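Side-chain contacts in GH62 hydrolase (Scytalidium thermophilum, PDB 4PVA), which probably removes alpha-L-arabinofuranosyl side groups from arabinoxylan, as an arabinofuranosidase of glycoside hydrolase family 62: residues A[51-56]-A[301-306]; A[57-62]-A[316-321]; A[106-111]-A[166-171]. All coordinates share one frame; numbering follows the deposited sequence.

In the fold
GH62 enzymes fold as five-bladed beta-propellers, and the three contacts join different parts of this ring. Interactions 1 and 2 share one four-stranded sheet, in which strands 44-53 and 56-65 are neighbours, and Val51 O meets His58 N at 2.9 Å. Their centres lie 14 Å apart. The centres of interactions 1 and 3 are 13 Å apart, and the loop 301-306 joins them by pairing with Tyr107 and Cys168. Interactions 2 and 3 do not touch; their nearest atoms are about 7 Å apart. Along the chain, interactions 1 and 2 cross, and interaction 3 is nested inside both. In interactions 1 and 2, late segments meet early strands; interaction 3 joins two sheets between them in sequence.

Interaction 1: residues A[51-56]-A[301-306]; sequences VLINGT and TLTDQT
The methyl CG2 of Thr303 sits against the branch of Val51, 3.8 Å from Val51 CG1 and just as near to Val51 CB. The two side chains cross at about a right angle. Thr303 places OG1 between its backbone N and carbonyl carbon (chi1 60°), which turns CG2 rather than the hydroxyl to the valine. Ile53 extends this patch more loosely, with its CG1 4.3 Å from Thr303 CG2. A second apolar pair is Leu52 and Thr301. These lie alongside each other and point the same way, with Leu52 CD2 4.0 Å from Thr301 CG2.

The polar link is indirect. No hydrogen bond joins the two segments, but a water donates to Leu52 O and to Thr301 O. Both bonds are 2.7 Å from the water oxygen to those carbonyl oxygens. Leu52 O also lies 3.7 Å from Thr301 CA, so the backbones themselves are close here.

Each segment has its own turn. A type I' turn from Ile53 to Thr56 ends strand 44-53 and leads into strand 56-65. In the loop, Asp304 OD1 makes an Asx turn by accepting from Thr306 N at 3.0 Å, above the carboxylate plane. It also accepts from Thr306 OG1, through its syn lone pair.

Trp114 of strand 113-119 packs on both Ile53 and Thr303. The loop 301-306 leaves strand 296-298, passes strands 44-53, 101-108 and 162-168 in turn, and reaches strand 308-309 in the sheet of strand 222-229.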
# COMPACT_ATOMS: atom_id res chain seq x y z
N VAL A 51 4.69 -2.45 9.71
CA VAL A 51 4.97 -1.59 10.83
C VAL A 51 6.15 -2.13 11.62
O VAL A 51 6.44 -3.32 11.55
CB VAL A 51 3.73 -1.41 11.74
CG1 VAL A 51 2.61 -0.66 11.02
CG2 VAL A 51 3.23 -2.76 12.26
N LEU A 52 6.81 -1.22 12.33
CA LEU A 52 7.93 -1.59 13.20
C LEU A 52 7.53 -1.20 14.60
O LEU A 52 7.22 -0.06 14.85
CB LEU A 52 9.19 -0.87 12.74
CG LEU A 52 10.41 -0.91 13.68
CD1 LEU A 52 10.88 -2.33 13.91
CD2 LEU A 52 11.55 -0.07 13.12
N ILE A 53 7.54 -2.16 15.52
CA ILE A 53 7.09 -1.97 16.91
C ILE A 53 8.13 -2.63 17.80
O ILE A 53 8.32 -3.84 17.74
CB ILE A 53 5.72 -2.61 17.17
CG1 ILE A 53 4.65 -2.15 16.16
CG2 ILE A 53 5.25 -2.30 18.59
CD1 ILE A 53 3.41 -3.04 16.18
N ASN A 54 8.82 -1.82 18.59
CA ASN A 54 9.76 -2.34 19.61
C ASN A 54 10.76 -3.32 19.00
O ASN A 54 11.02 -4.40 19.55
CB ASN A 54 8.98 -2.96 20.77
CG ASN A 54 8.13 -1.93 21.51
OD1 ASN A 54 8.52 -0.76 21.63
ND2 ASN A 54 6.98 -2.37 22.01
N GLY A 55 11.29 -2.94 17.85
CA GLY A 55 12.32 -3.68 17.16
C GLY A 55 11.85 -4.86 16.32
O GLY A 55 12.67 -5.48 15.65
N THR A 56 10.54 -5.12 16.29
CA THR A 56 10.00 -6.17 15.45
C THR A 56 9.21 -5.58 14.29
O THR A 56 8.33 -4.74 14.47
CB THR A 56 9.10 -7.10 16.24
OG1 THR A 56 9.85 -7.72 17.29
CG2 THR A 56 8.53 -8.21 15.36
N THR A 301 6.51 3.44 12.01
CA THR A 301 6.63 3.36 13.48
C THR A 301 5.53 4.10 14.19
O THR A 301 5.27 3.80 15.37
CB THR A 301 7.98 3.94 13.95
OG1 THR A 301 8.12 5.26 13.43
CG2 THR A 301 9.10 3.07 13.46
N LEU A 302 4.90 5.06 13.54
CA LEU A 302 3.74 5.77 14.06
C LEU A 302 2.58 5.03 13.43
O LEU A 302 2.22 5.28 12.28
CB LEU A 302 3.80 7.26 13.68
CG LEU A 302 5.08 7.96 14.16
CD1 LEU A 302 5.11 9.36 13.60
CD2 LEU A 302 5.16 8.01 15.68
N THR A 303 2.02 4.09 14.16
CA THR A 303 1.20 3.05 13.55
C THR A 303 -0.30 3.32 13.48
O THR A 303 -1.02 2.48 12.95
CB THR A 303 1.38 1.72 14.29
OG1 THR A 303 0.97 1.90 15.65
CG2 THR A 303 2.80 1.28 14.23
N ASP A 304 -0.73 4.50 13.91
CA ASP A 304 -2.16 4.76 14.03
C ASP A 304 -2.81 5.18 12.71
O ASP A 304 -2.14 5.23 11.64
CB ASP A 304 -2.47 5.73 15.18
CG ASP A 304 -2.31 7.17 14.87
OD1 ASP A 304 -1.98 7.56 13.73
OD2 ASP A 304 -2.46 8.00 15.80
N GLN A 305 -4.09 5.51 12.75
CA GLN A 305 -4.90 5.71 11.57
C GLN A 305 -4.63 7.00 10.83
O GLN A 305 -5.26 7.23 9.82
CB GLN A 305 -6.39 5.64 11.99
CG GLN A 305 -6.88 6.82 12.83
CD GLN A 305 -6.55 6.75 14.31
OE1 GLN A 305 -6.09 5.76 14.82
NE2 GLN A 305 -6.82 7.83 14.97
N THR A 306 -3.73 7.82 11.36
CA THR A 306 -3.35 9.03 10.65
C THR A 306 -2.26 8.80 9.59
O THR A 306 -1.95 9.71 8.83
CB THR A 306 -2.90 10.17 11.63
OG1 THR A 306 -1.70 9.79 12.30
CG2 THR A 306 -4.00 10.49 12.64
O HOH W 1 5.90 1.48 16.62

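Interaction 2: residues A[57-62]-A[316-321]; sequences YHVFAS and QFLYQG. With PO4 (phosphate ion), chain F.
Two adjoining blades of the propeller pack face to face here, where Val59 of strand 56-65 meets Leu318 of strand 316-321. The two side chains reach toward each other, tip to tip. Leu318 CD2 is 4.0 Å from Val59 CG1 and 4.1 Å from Val59 CG2, so one methyl faces the fork of the valine. Leu318 has two modelled conformers, and the contact is that of one of them. The backbones stay well apart: the CA atoms of Val59 and Leu318 are 9.4 Å from each other. The strands are therefore joined by side chains and not by backbone pairing.

At one end, Tyr57 and Gln316 cross at about a right angle. Tyr57 OH and Gln316 OE1 are 4.2 Å apart, too far for a hydrogen bond. The ring and amide planes differ by 52°. Phe76 and Phe79 meet the tyrosine ring.

At the other end, Gln320 extends to a phosphate ion, probably from the crystallisation liquor. Its NE2 donates to phosphate O4 at 3.1 Å, and its OE1 accepts from Asp47 N, which fixes the turn of the amide. Lys46, His295, Arg251 and Tyr330 complete this anion site. Apolar side chains packed between successive sheets are typical of a beta-propeller.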
# COMPACT_ATOMS: atom_id res chain seq x y z
N TYR A 57 9.59 -6.05 13.10
CA TYR A 57 8.86 -5.74 11.85
C TYR A 57 7.73 -6.73 11.65
O TYR A 57 7.94 -7.93 11.71
CB TYR A 57 9.79 -5.80 10.65
CG TYR A 57 10.93 -4.84 10.72
CD1 TYR A 57 10.80 -3.54 10.24
CD2 TYR A 57 12.16 -5.21 11.28
CE1 TYR A 57 11.88 -2.66 10.32
CE2 TYR A 57 13.22 -4.33 11.32
CZ TYR A 57 13.06 -3.09 10.88
OH TYR A 57 14.17 -2.25 10.95
N HIS A 58 6.53 -6.17 11.46
CA HIS A 58 5.32 -6.93 11.22
C HIS A 58 4.87 -6.66 9.79
O HIS A 58 4.61 -5.52 9.47
CB HIS A 58 4.23 -6.48 12.17
CG HIS A 58 4.55 -6.73 13.61
ND1 HIS A 58 4.21 -7.90 14.25
CD2 HIS A 58 5.18 -5.96 14.53
CE1 HIS A 58 4.62 -7.84 15.50
NE2 HIS A 58 5.20 -6.68 15.71
N VAL A 59 4.82 -7.70 8.97
CA VAL A 59 4.52 -7.56 7.56
C VAL A 59 3.30 -8.39 7.17
O VAL A 59 3.15 -9.53 7.58
CB VAL A 59 5.72 -7.97 6.68
CG1 VAL A 59 5.42 -7.77 5.20
CG2 VAL A 59 6.95 -7.17 7.08
N PHE A 60 2.42 -7.78 6.37
CA PHE A 60 1.35 -8.50 5.68
C PHE A 60 1.62 -8.36 4.20
O PHE A 60 2.01 -7.28 3.74
CB PHE A 60 -0.03 -7.95 6.03
CG PHE A 60 -0.36 -8.00 7.51
CD1 PHE A 60 0.22 -7.09 8.39
CD2 PHE A 60 -1.21 -8.96 8.02
CE1 PHE A 60 -0.05 -7.14 9.75
CE2 PHE A 60 -1.51 -8.99 9.37
CZ PHE A 60 -0.92 -8.07 10.22
N ALA A 61 1.46 -9.42 3.45
CA ALA A 61 1.70 -9.45 2.02
C ALA A 61 0.72 -10.39 1.34
O ALA A 61 0.05 -11.19 2.02
CB ALA A 61 3.14 -9.89 1.72
N SER A 62 0.61 -10.31 0.02
CA SER A 62 -0.22 -11.24 -0.72
C SER A 62 0.60 -12.32 -1.32
O SER A 62 1.73 -12.13 -1.73
CB SER A 62 -1.00 -10.56 -1.80
OG SER A 62 -1.86 -9.57 -1.20
N GLN A 316 11.97 3.88 4.98
CA GLN A 316 12.16 2.53 4.48
C GLN A 316 10.89 2.09 3.79
O GLN A 316 9.84 2.12 4.41
CB GLN A 316 12.54 1.61 5.60
CG GLN A 316 13.99 1.91 5.94
CD GLN A 316 14.58 1.02 6.98
OE1 GLN A 316 13.90 0.64 7.98
NE2 GLN A 316 15.90 0.67 6.77
N PHE A 317 10.99 1.75 2.54
CA PHE A 317 9.84 1.46 1.67
C PHE A 317 10.04 0.01 1.23
O PHE A 317 10.98 -0.33 0.49
CB PHE A 317 9.80 2.47 0.53
CG PHE A 317 8.62 2.38 -0.41
CD1 PHE A 317 7.42 3.00 -0.10
CD2 PHE A 317 8.74 1.85 -1.70
CE1 PHE A 317 6.38 3.06 -0.98
CE2 PHE A 317 7.69 1.92 -2.61
CZ PHE A 317 6.49 2.51 -2.23
N LEU A 318 9.15 -0.87 1.68
CA LEU A 318 9.16 -2.26 1.30
C LEU A 318 8.33 -2.36 0.02
O LEU A 318 7.24 -1.78 -0.06
CB LEU A 318 8.54 -3.04 2.46
CG LEU A 318 8.79 -4.52 2.59
CD1 LEU A 318 10.25 -4.83 2.76
CD2 LEU A 318 8.01 -5.05 3.78
N TYR A 319 8.82 -3.05 -0.99
CA TYR A 319 8.21 -3.07 -2.30
C TYR A 319 8.30 -4.43 -2.95
O TYR A 319 9.03 -5.32 -2.47
CB TYR A 319 8.83 -1.98 -3.21
CG TYR A 319 10.27 -2.31 -3.66
CD1 TYR A 319 11.37 -2.03 -2.86
CD2 TYR A 319 10.47 -2.89 -4.88
CE1 TYR A 319 12.63 -2.36 -3.29
CE2 TYR A 319 11.73 -3.23 -5.34
CZ TYR A 319 12.82 -2.95 -4.52
OH TYR A 319 14.08 -3.24 -5.05
N GLN A 320 7.53 -4.65 -4.02
CA GLN A 320 7.64 -5.86 -4.82
C GLN A 320 8.46 -5.56 -6.08
O GLN A 320 8.27 -4.56 -6.75
CB GLN A 320 6.28 -6.46 -5.16
CG GLN A 320 5.43 -5.63 -6.13
CD GLN A 320 3.99 -6.07 -6.28
OE1 GLN A 320 3.44 -6.71 -5.39
NE2 GLN A 320 3.38 -5.73 -7.39
N GLY A 321 9.41 -6.47 -6.36
CA GLY A 321 10.23 -6.40 -7.57
C GLY A 321 10.24 -7.74 -8.25
O GLY A 321 9.79 -8.76 -7.69
P PO4 F . 0.03 -5.50 -8.87
O1 PO4 F . 1.07 -4.52 -9.44
O2 PO4 F . -1.38 -4.93 -9.16
O3 PO4 F . 0.16 -6.79 -9.66
O4 PO4 F . 0.26 -5.67 -7.44

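Interaction 3: residues A[106-111]-A[166-171]; sequences FYFEPH and VVCDDE
Phe106 and Val166 form the tight part of this contact. The far end of the phenylalanine ring touches the valine: Phe106 CZ is 3.8 Å from Val166 CG1, and CE2 is 3.9 Å from Val166 CB. The methyl comes at the ring obliquely, and the two side chains cross at about a right angle. Phe106 carries CG between its backbone N and carbonyl carbon (chi1 56°). The ring then spans the gap between backbones whose CA atoms, in Phe106 and Val166, are 8.9 Å apart.

The next pair is looser. Cys168 SG lies at the edge of the Phe108 ring, near its plane, 4.3 Å from CE1. Both residues are buried. The ring is also covered from its own segment. Pro110 CD lies 3.8 Å above one face of the Phe108 ring, offset toward the rim. Phe108 CE2 in turn sits over the centre of the His111 ring, 3.5 Å above its plane.

Beyond these pairs the segments separate and become more exposed. Glu109, Pro110 and His111 form a short 3-10 segment. On the other side, Asp169 OD1 accepts from Glu171 N at 3.0 Å in an Asx turn, and the end of the Glu171 side chain is not modelled.

Strands 101-108 and 162-168 are each the outermost strand of their own four-stranded antiparallel sheet. Val117 of strand 113-119 packs on both Phe106 and Val166, and Leu181 of strand 178-184 touches Val166. Gln305 links the two sides, accepting through OE1 from Glu109 N, just after strand 101-108, and pairing by backbone with Cys168 of strand 162-168.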
# COMPACT_ATOMS: atom_id res chain seq x y z
N PHE A 106 -3.01 -0.77 9.97
CA PHE A 106 -2.83 0.35 10.88
C PHE A 106 -3.63 0.09 12.15
O PHE A 106 -4.54 -0.76 12.16
CB PHE A 106 -3.22 1.70 10.25
CG PHE A 106 -4.63 1.74 9.74
CD1 PHE A 106 -5.71 2.07 10.57
CD2 PHE A 106 -4.90 1.36 8.43
CE1 PHE A 106 -7.00 2.05 10.08
CE2 PHE A 106 -6.18 1.33 7.95
CZ PHE A 106 -7.24 1.67 8.78
N TYR A 107 -3.28 0.82 13.21
CA TYR A 107 -3.97 0.73 14.50
C TYR A 107 -4.97 1.85 14.61
O TYR A 107 -4.63 3.03 14.56
CB TYR A 107 -2.95 0.83 15.61
CG TYR A 107 -3.50 0.50 17.00
CD1 TYR A 107 -3.89 -0.78 17.33
CD2 TYR A 107 -3.59 1.49 17.95
CE1 TYR A 107 -4.37 -1.06 18.61
CE2 TYR A 107 -4.08 1.21 19.21
CZ TYR A 107 -4.44 -0.04 19.51
OH TYR A 107 -4.91 -0.34 20.79
N PHE A 108 -6.25 1.48 14.73
CA PHE A 108 -7.31 2.44 14.83
C PHE A 108 -7.46 2.67 16.34
O PHE A 108 -8.22 1.96 17.03
CB PHE A 108 -8.63 1.97 14.18
CG PHE A 108 -9.63 3.08 14.05
CD1 PHE A 108 -9.52 4.02 13.06
CD2 PHE A 108 -10.70 3.18 14.94
CE1 PHE A 108 -10.41 5.06 12.95
CE2 PHE A 108 -11.59 4.23 14.84
CZ PHE A 108 -11.46 5.16 13.85
N GLU A 109 -6.79 3.70 16.85
CA GLU A 109 -6.63 3.88 18.29
C GLU A 109 -7.97 4.02 19.02
O GLU A 109 -8.13 3.43 20.10
CB GLU A 109 -5.67 5.05 18.58
CG GLU A 109 -5.41 5.31 20.07
CD GLU A 109 -6.55 6.05 20.74
OE1 GLU A 109 -7.26 6.84 20.08
OE2 GLU A 109 -6.76 5.83 21.95
N PRO A 110 -8.94 4.75 18.46
CA PRO A 110 -10.22 4.83 19.20
C PRO A 110 -10.90 3.48 19.45
O PRO A 110 -11.71 3.40 20.42
CB PRO A 110 -11.07 5.75 18.32
CG PRO A 110 -10.09 6.58 17.56
CD PRO A 110 -8.91 5.68 17.31
N HIS A 111 -10.67 2.43 18.67
CA HIS A 111 -11.24 1.10 18.91
C HIS A 111 -10.29 0.11 19.57
O HIS A 111 -10.66 -1.04 19.80
CB HIS A 111 -11.75 0.44 17.62
CG HIS A 111 -12.85 1.19 16.94
ND1 HIS A 111 -13.25 0.90 15.65
CD2 HIS A 111 -13.57 2.26 17.33
CE1 HIS A 111 -14.20 1.75 15.30
NE2 HIS A 111 -14.41 2.59 16.29
N VAL A 166 -6.85 3.55 3.52
CA VAL A 166 -7.48 4.47 4.47
C VAL A 166 -6.45 5.42 5.07
O VAL A 166 -5.34 5.02 5.43
CB VAL A 166 -8.17 3.68 5.61
CG1 VAL A 166 -8.60 4.57 6.78
CG2 VAL A 166 -9.34 2.90 5.05
N VAL A 167 -6.85 6.67 5.22
CA VAL A 167 -6.09 7.64 5.99
C VAL A 167 -7.06 8.61 6.65
O VAL A 167 -8.00 9.07 6.03
CB VAL A 167 -5.02 8.36 5.13
CG1 VAL A 167 -5.64 9.01 3.91
CG2 VAL A 167 -4.24 9.38 5.96
N CYS A 168 -6.80 8.90 7.92
CA CYS A 168 -7.67 9.76 8.72
C CYS A 168 -6.94 11.02 9.11
O CYS A 168 -5.75 10.97 9.40
CB CYS A 168 -8.15 9.02 9.99
SG CYS A 168 -8.83 7.38 9.66
N ASP A 169 -7.64 12.15 9.09
CA ASP A 169 -7.03 13.42 9.56
C ASP A 169 -6.98 13.42 11.09
O ASP A 169 -7.48 12.49 11.75
CB ASP A 169 -7.70 14.66 8.96
CG ASP A 169 -9.14 14.91 9.47
OD1 ASP A 169 -9.32 14.84 10.72
OD2 ASP A 169 -10.05 15.25 8.68
N ASP A 170 -6.27 14.39 11.66
CA ASP A 170 -6.08 14.39 13.12
C ASP A 170 -6.88 15.51 13.78
O ASP A 170 -6.48 16.01 14.86
CB ASP A 170 -4.59 14.39 13.50
CG ASP A 170 -3.94 15.70 13.30
OD1 ASP A 170 -4.56 16.56 12.67
OD2 ASP A 170 -2.79 15.90 13.79
N GLU A 171 -7.96 15.96 13.15
CA GLU A 171 -8.85 16.96 13.76
C GLU A 171 -9.30 16.52 15.13
O GLU A 171 -9.52 15.34 15.36
CB GLU A 171 -10.07 17.24 12.90
CG GLU A 171 -9.77 18.08 11.69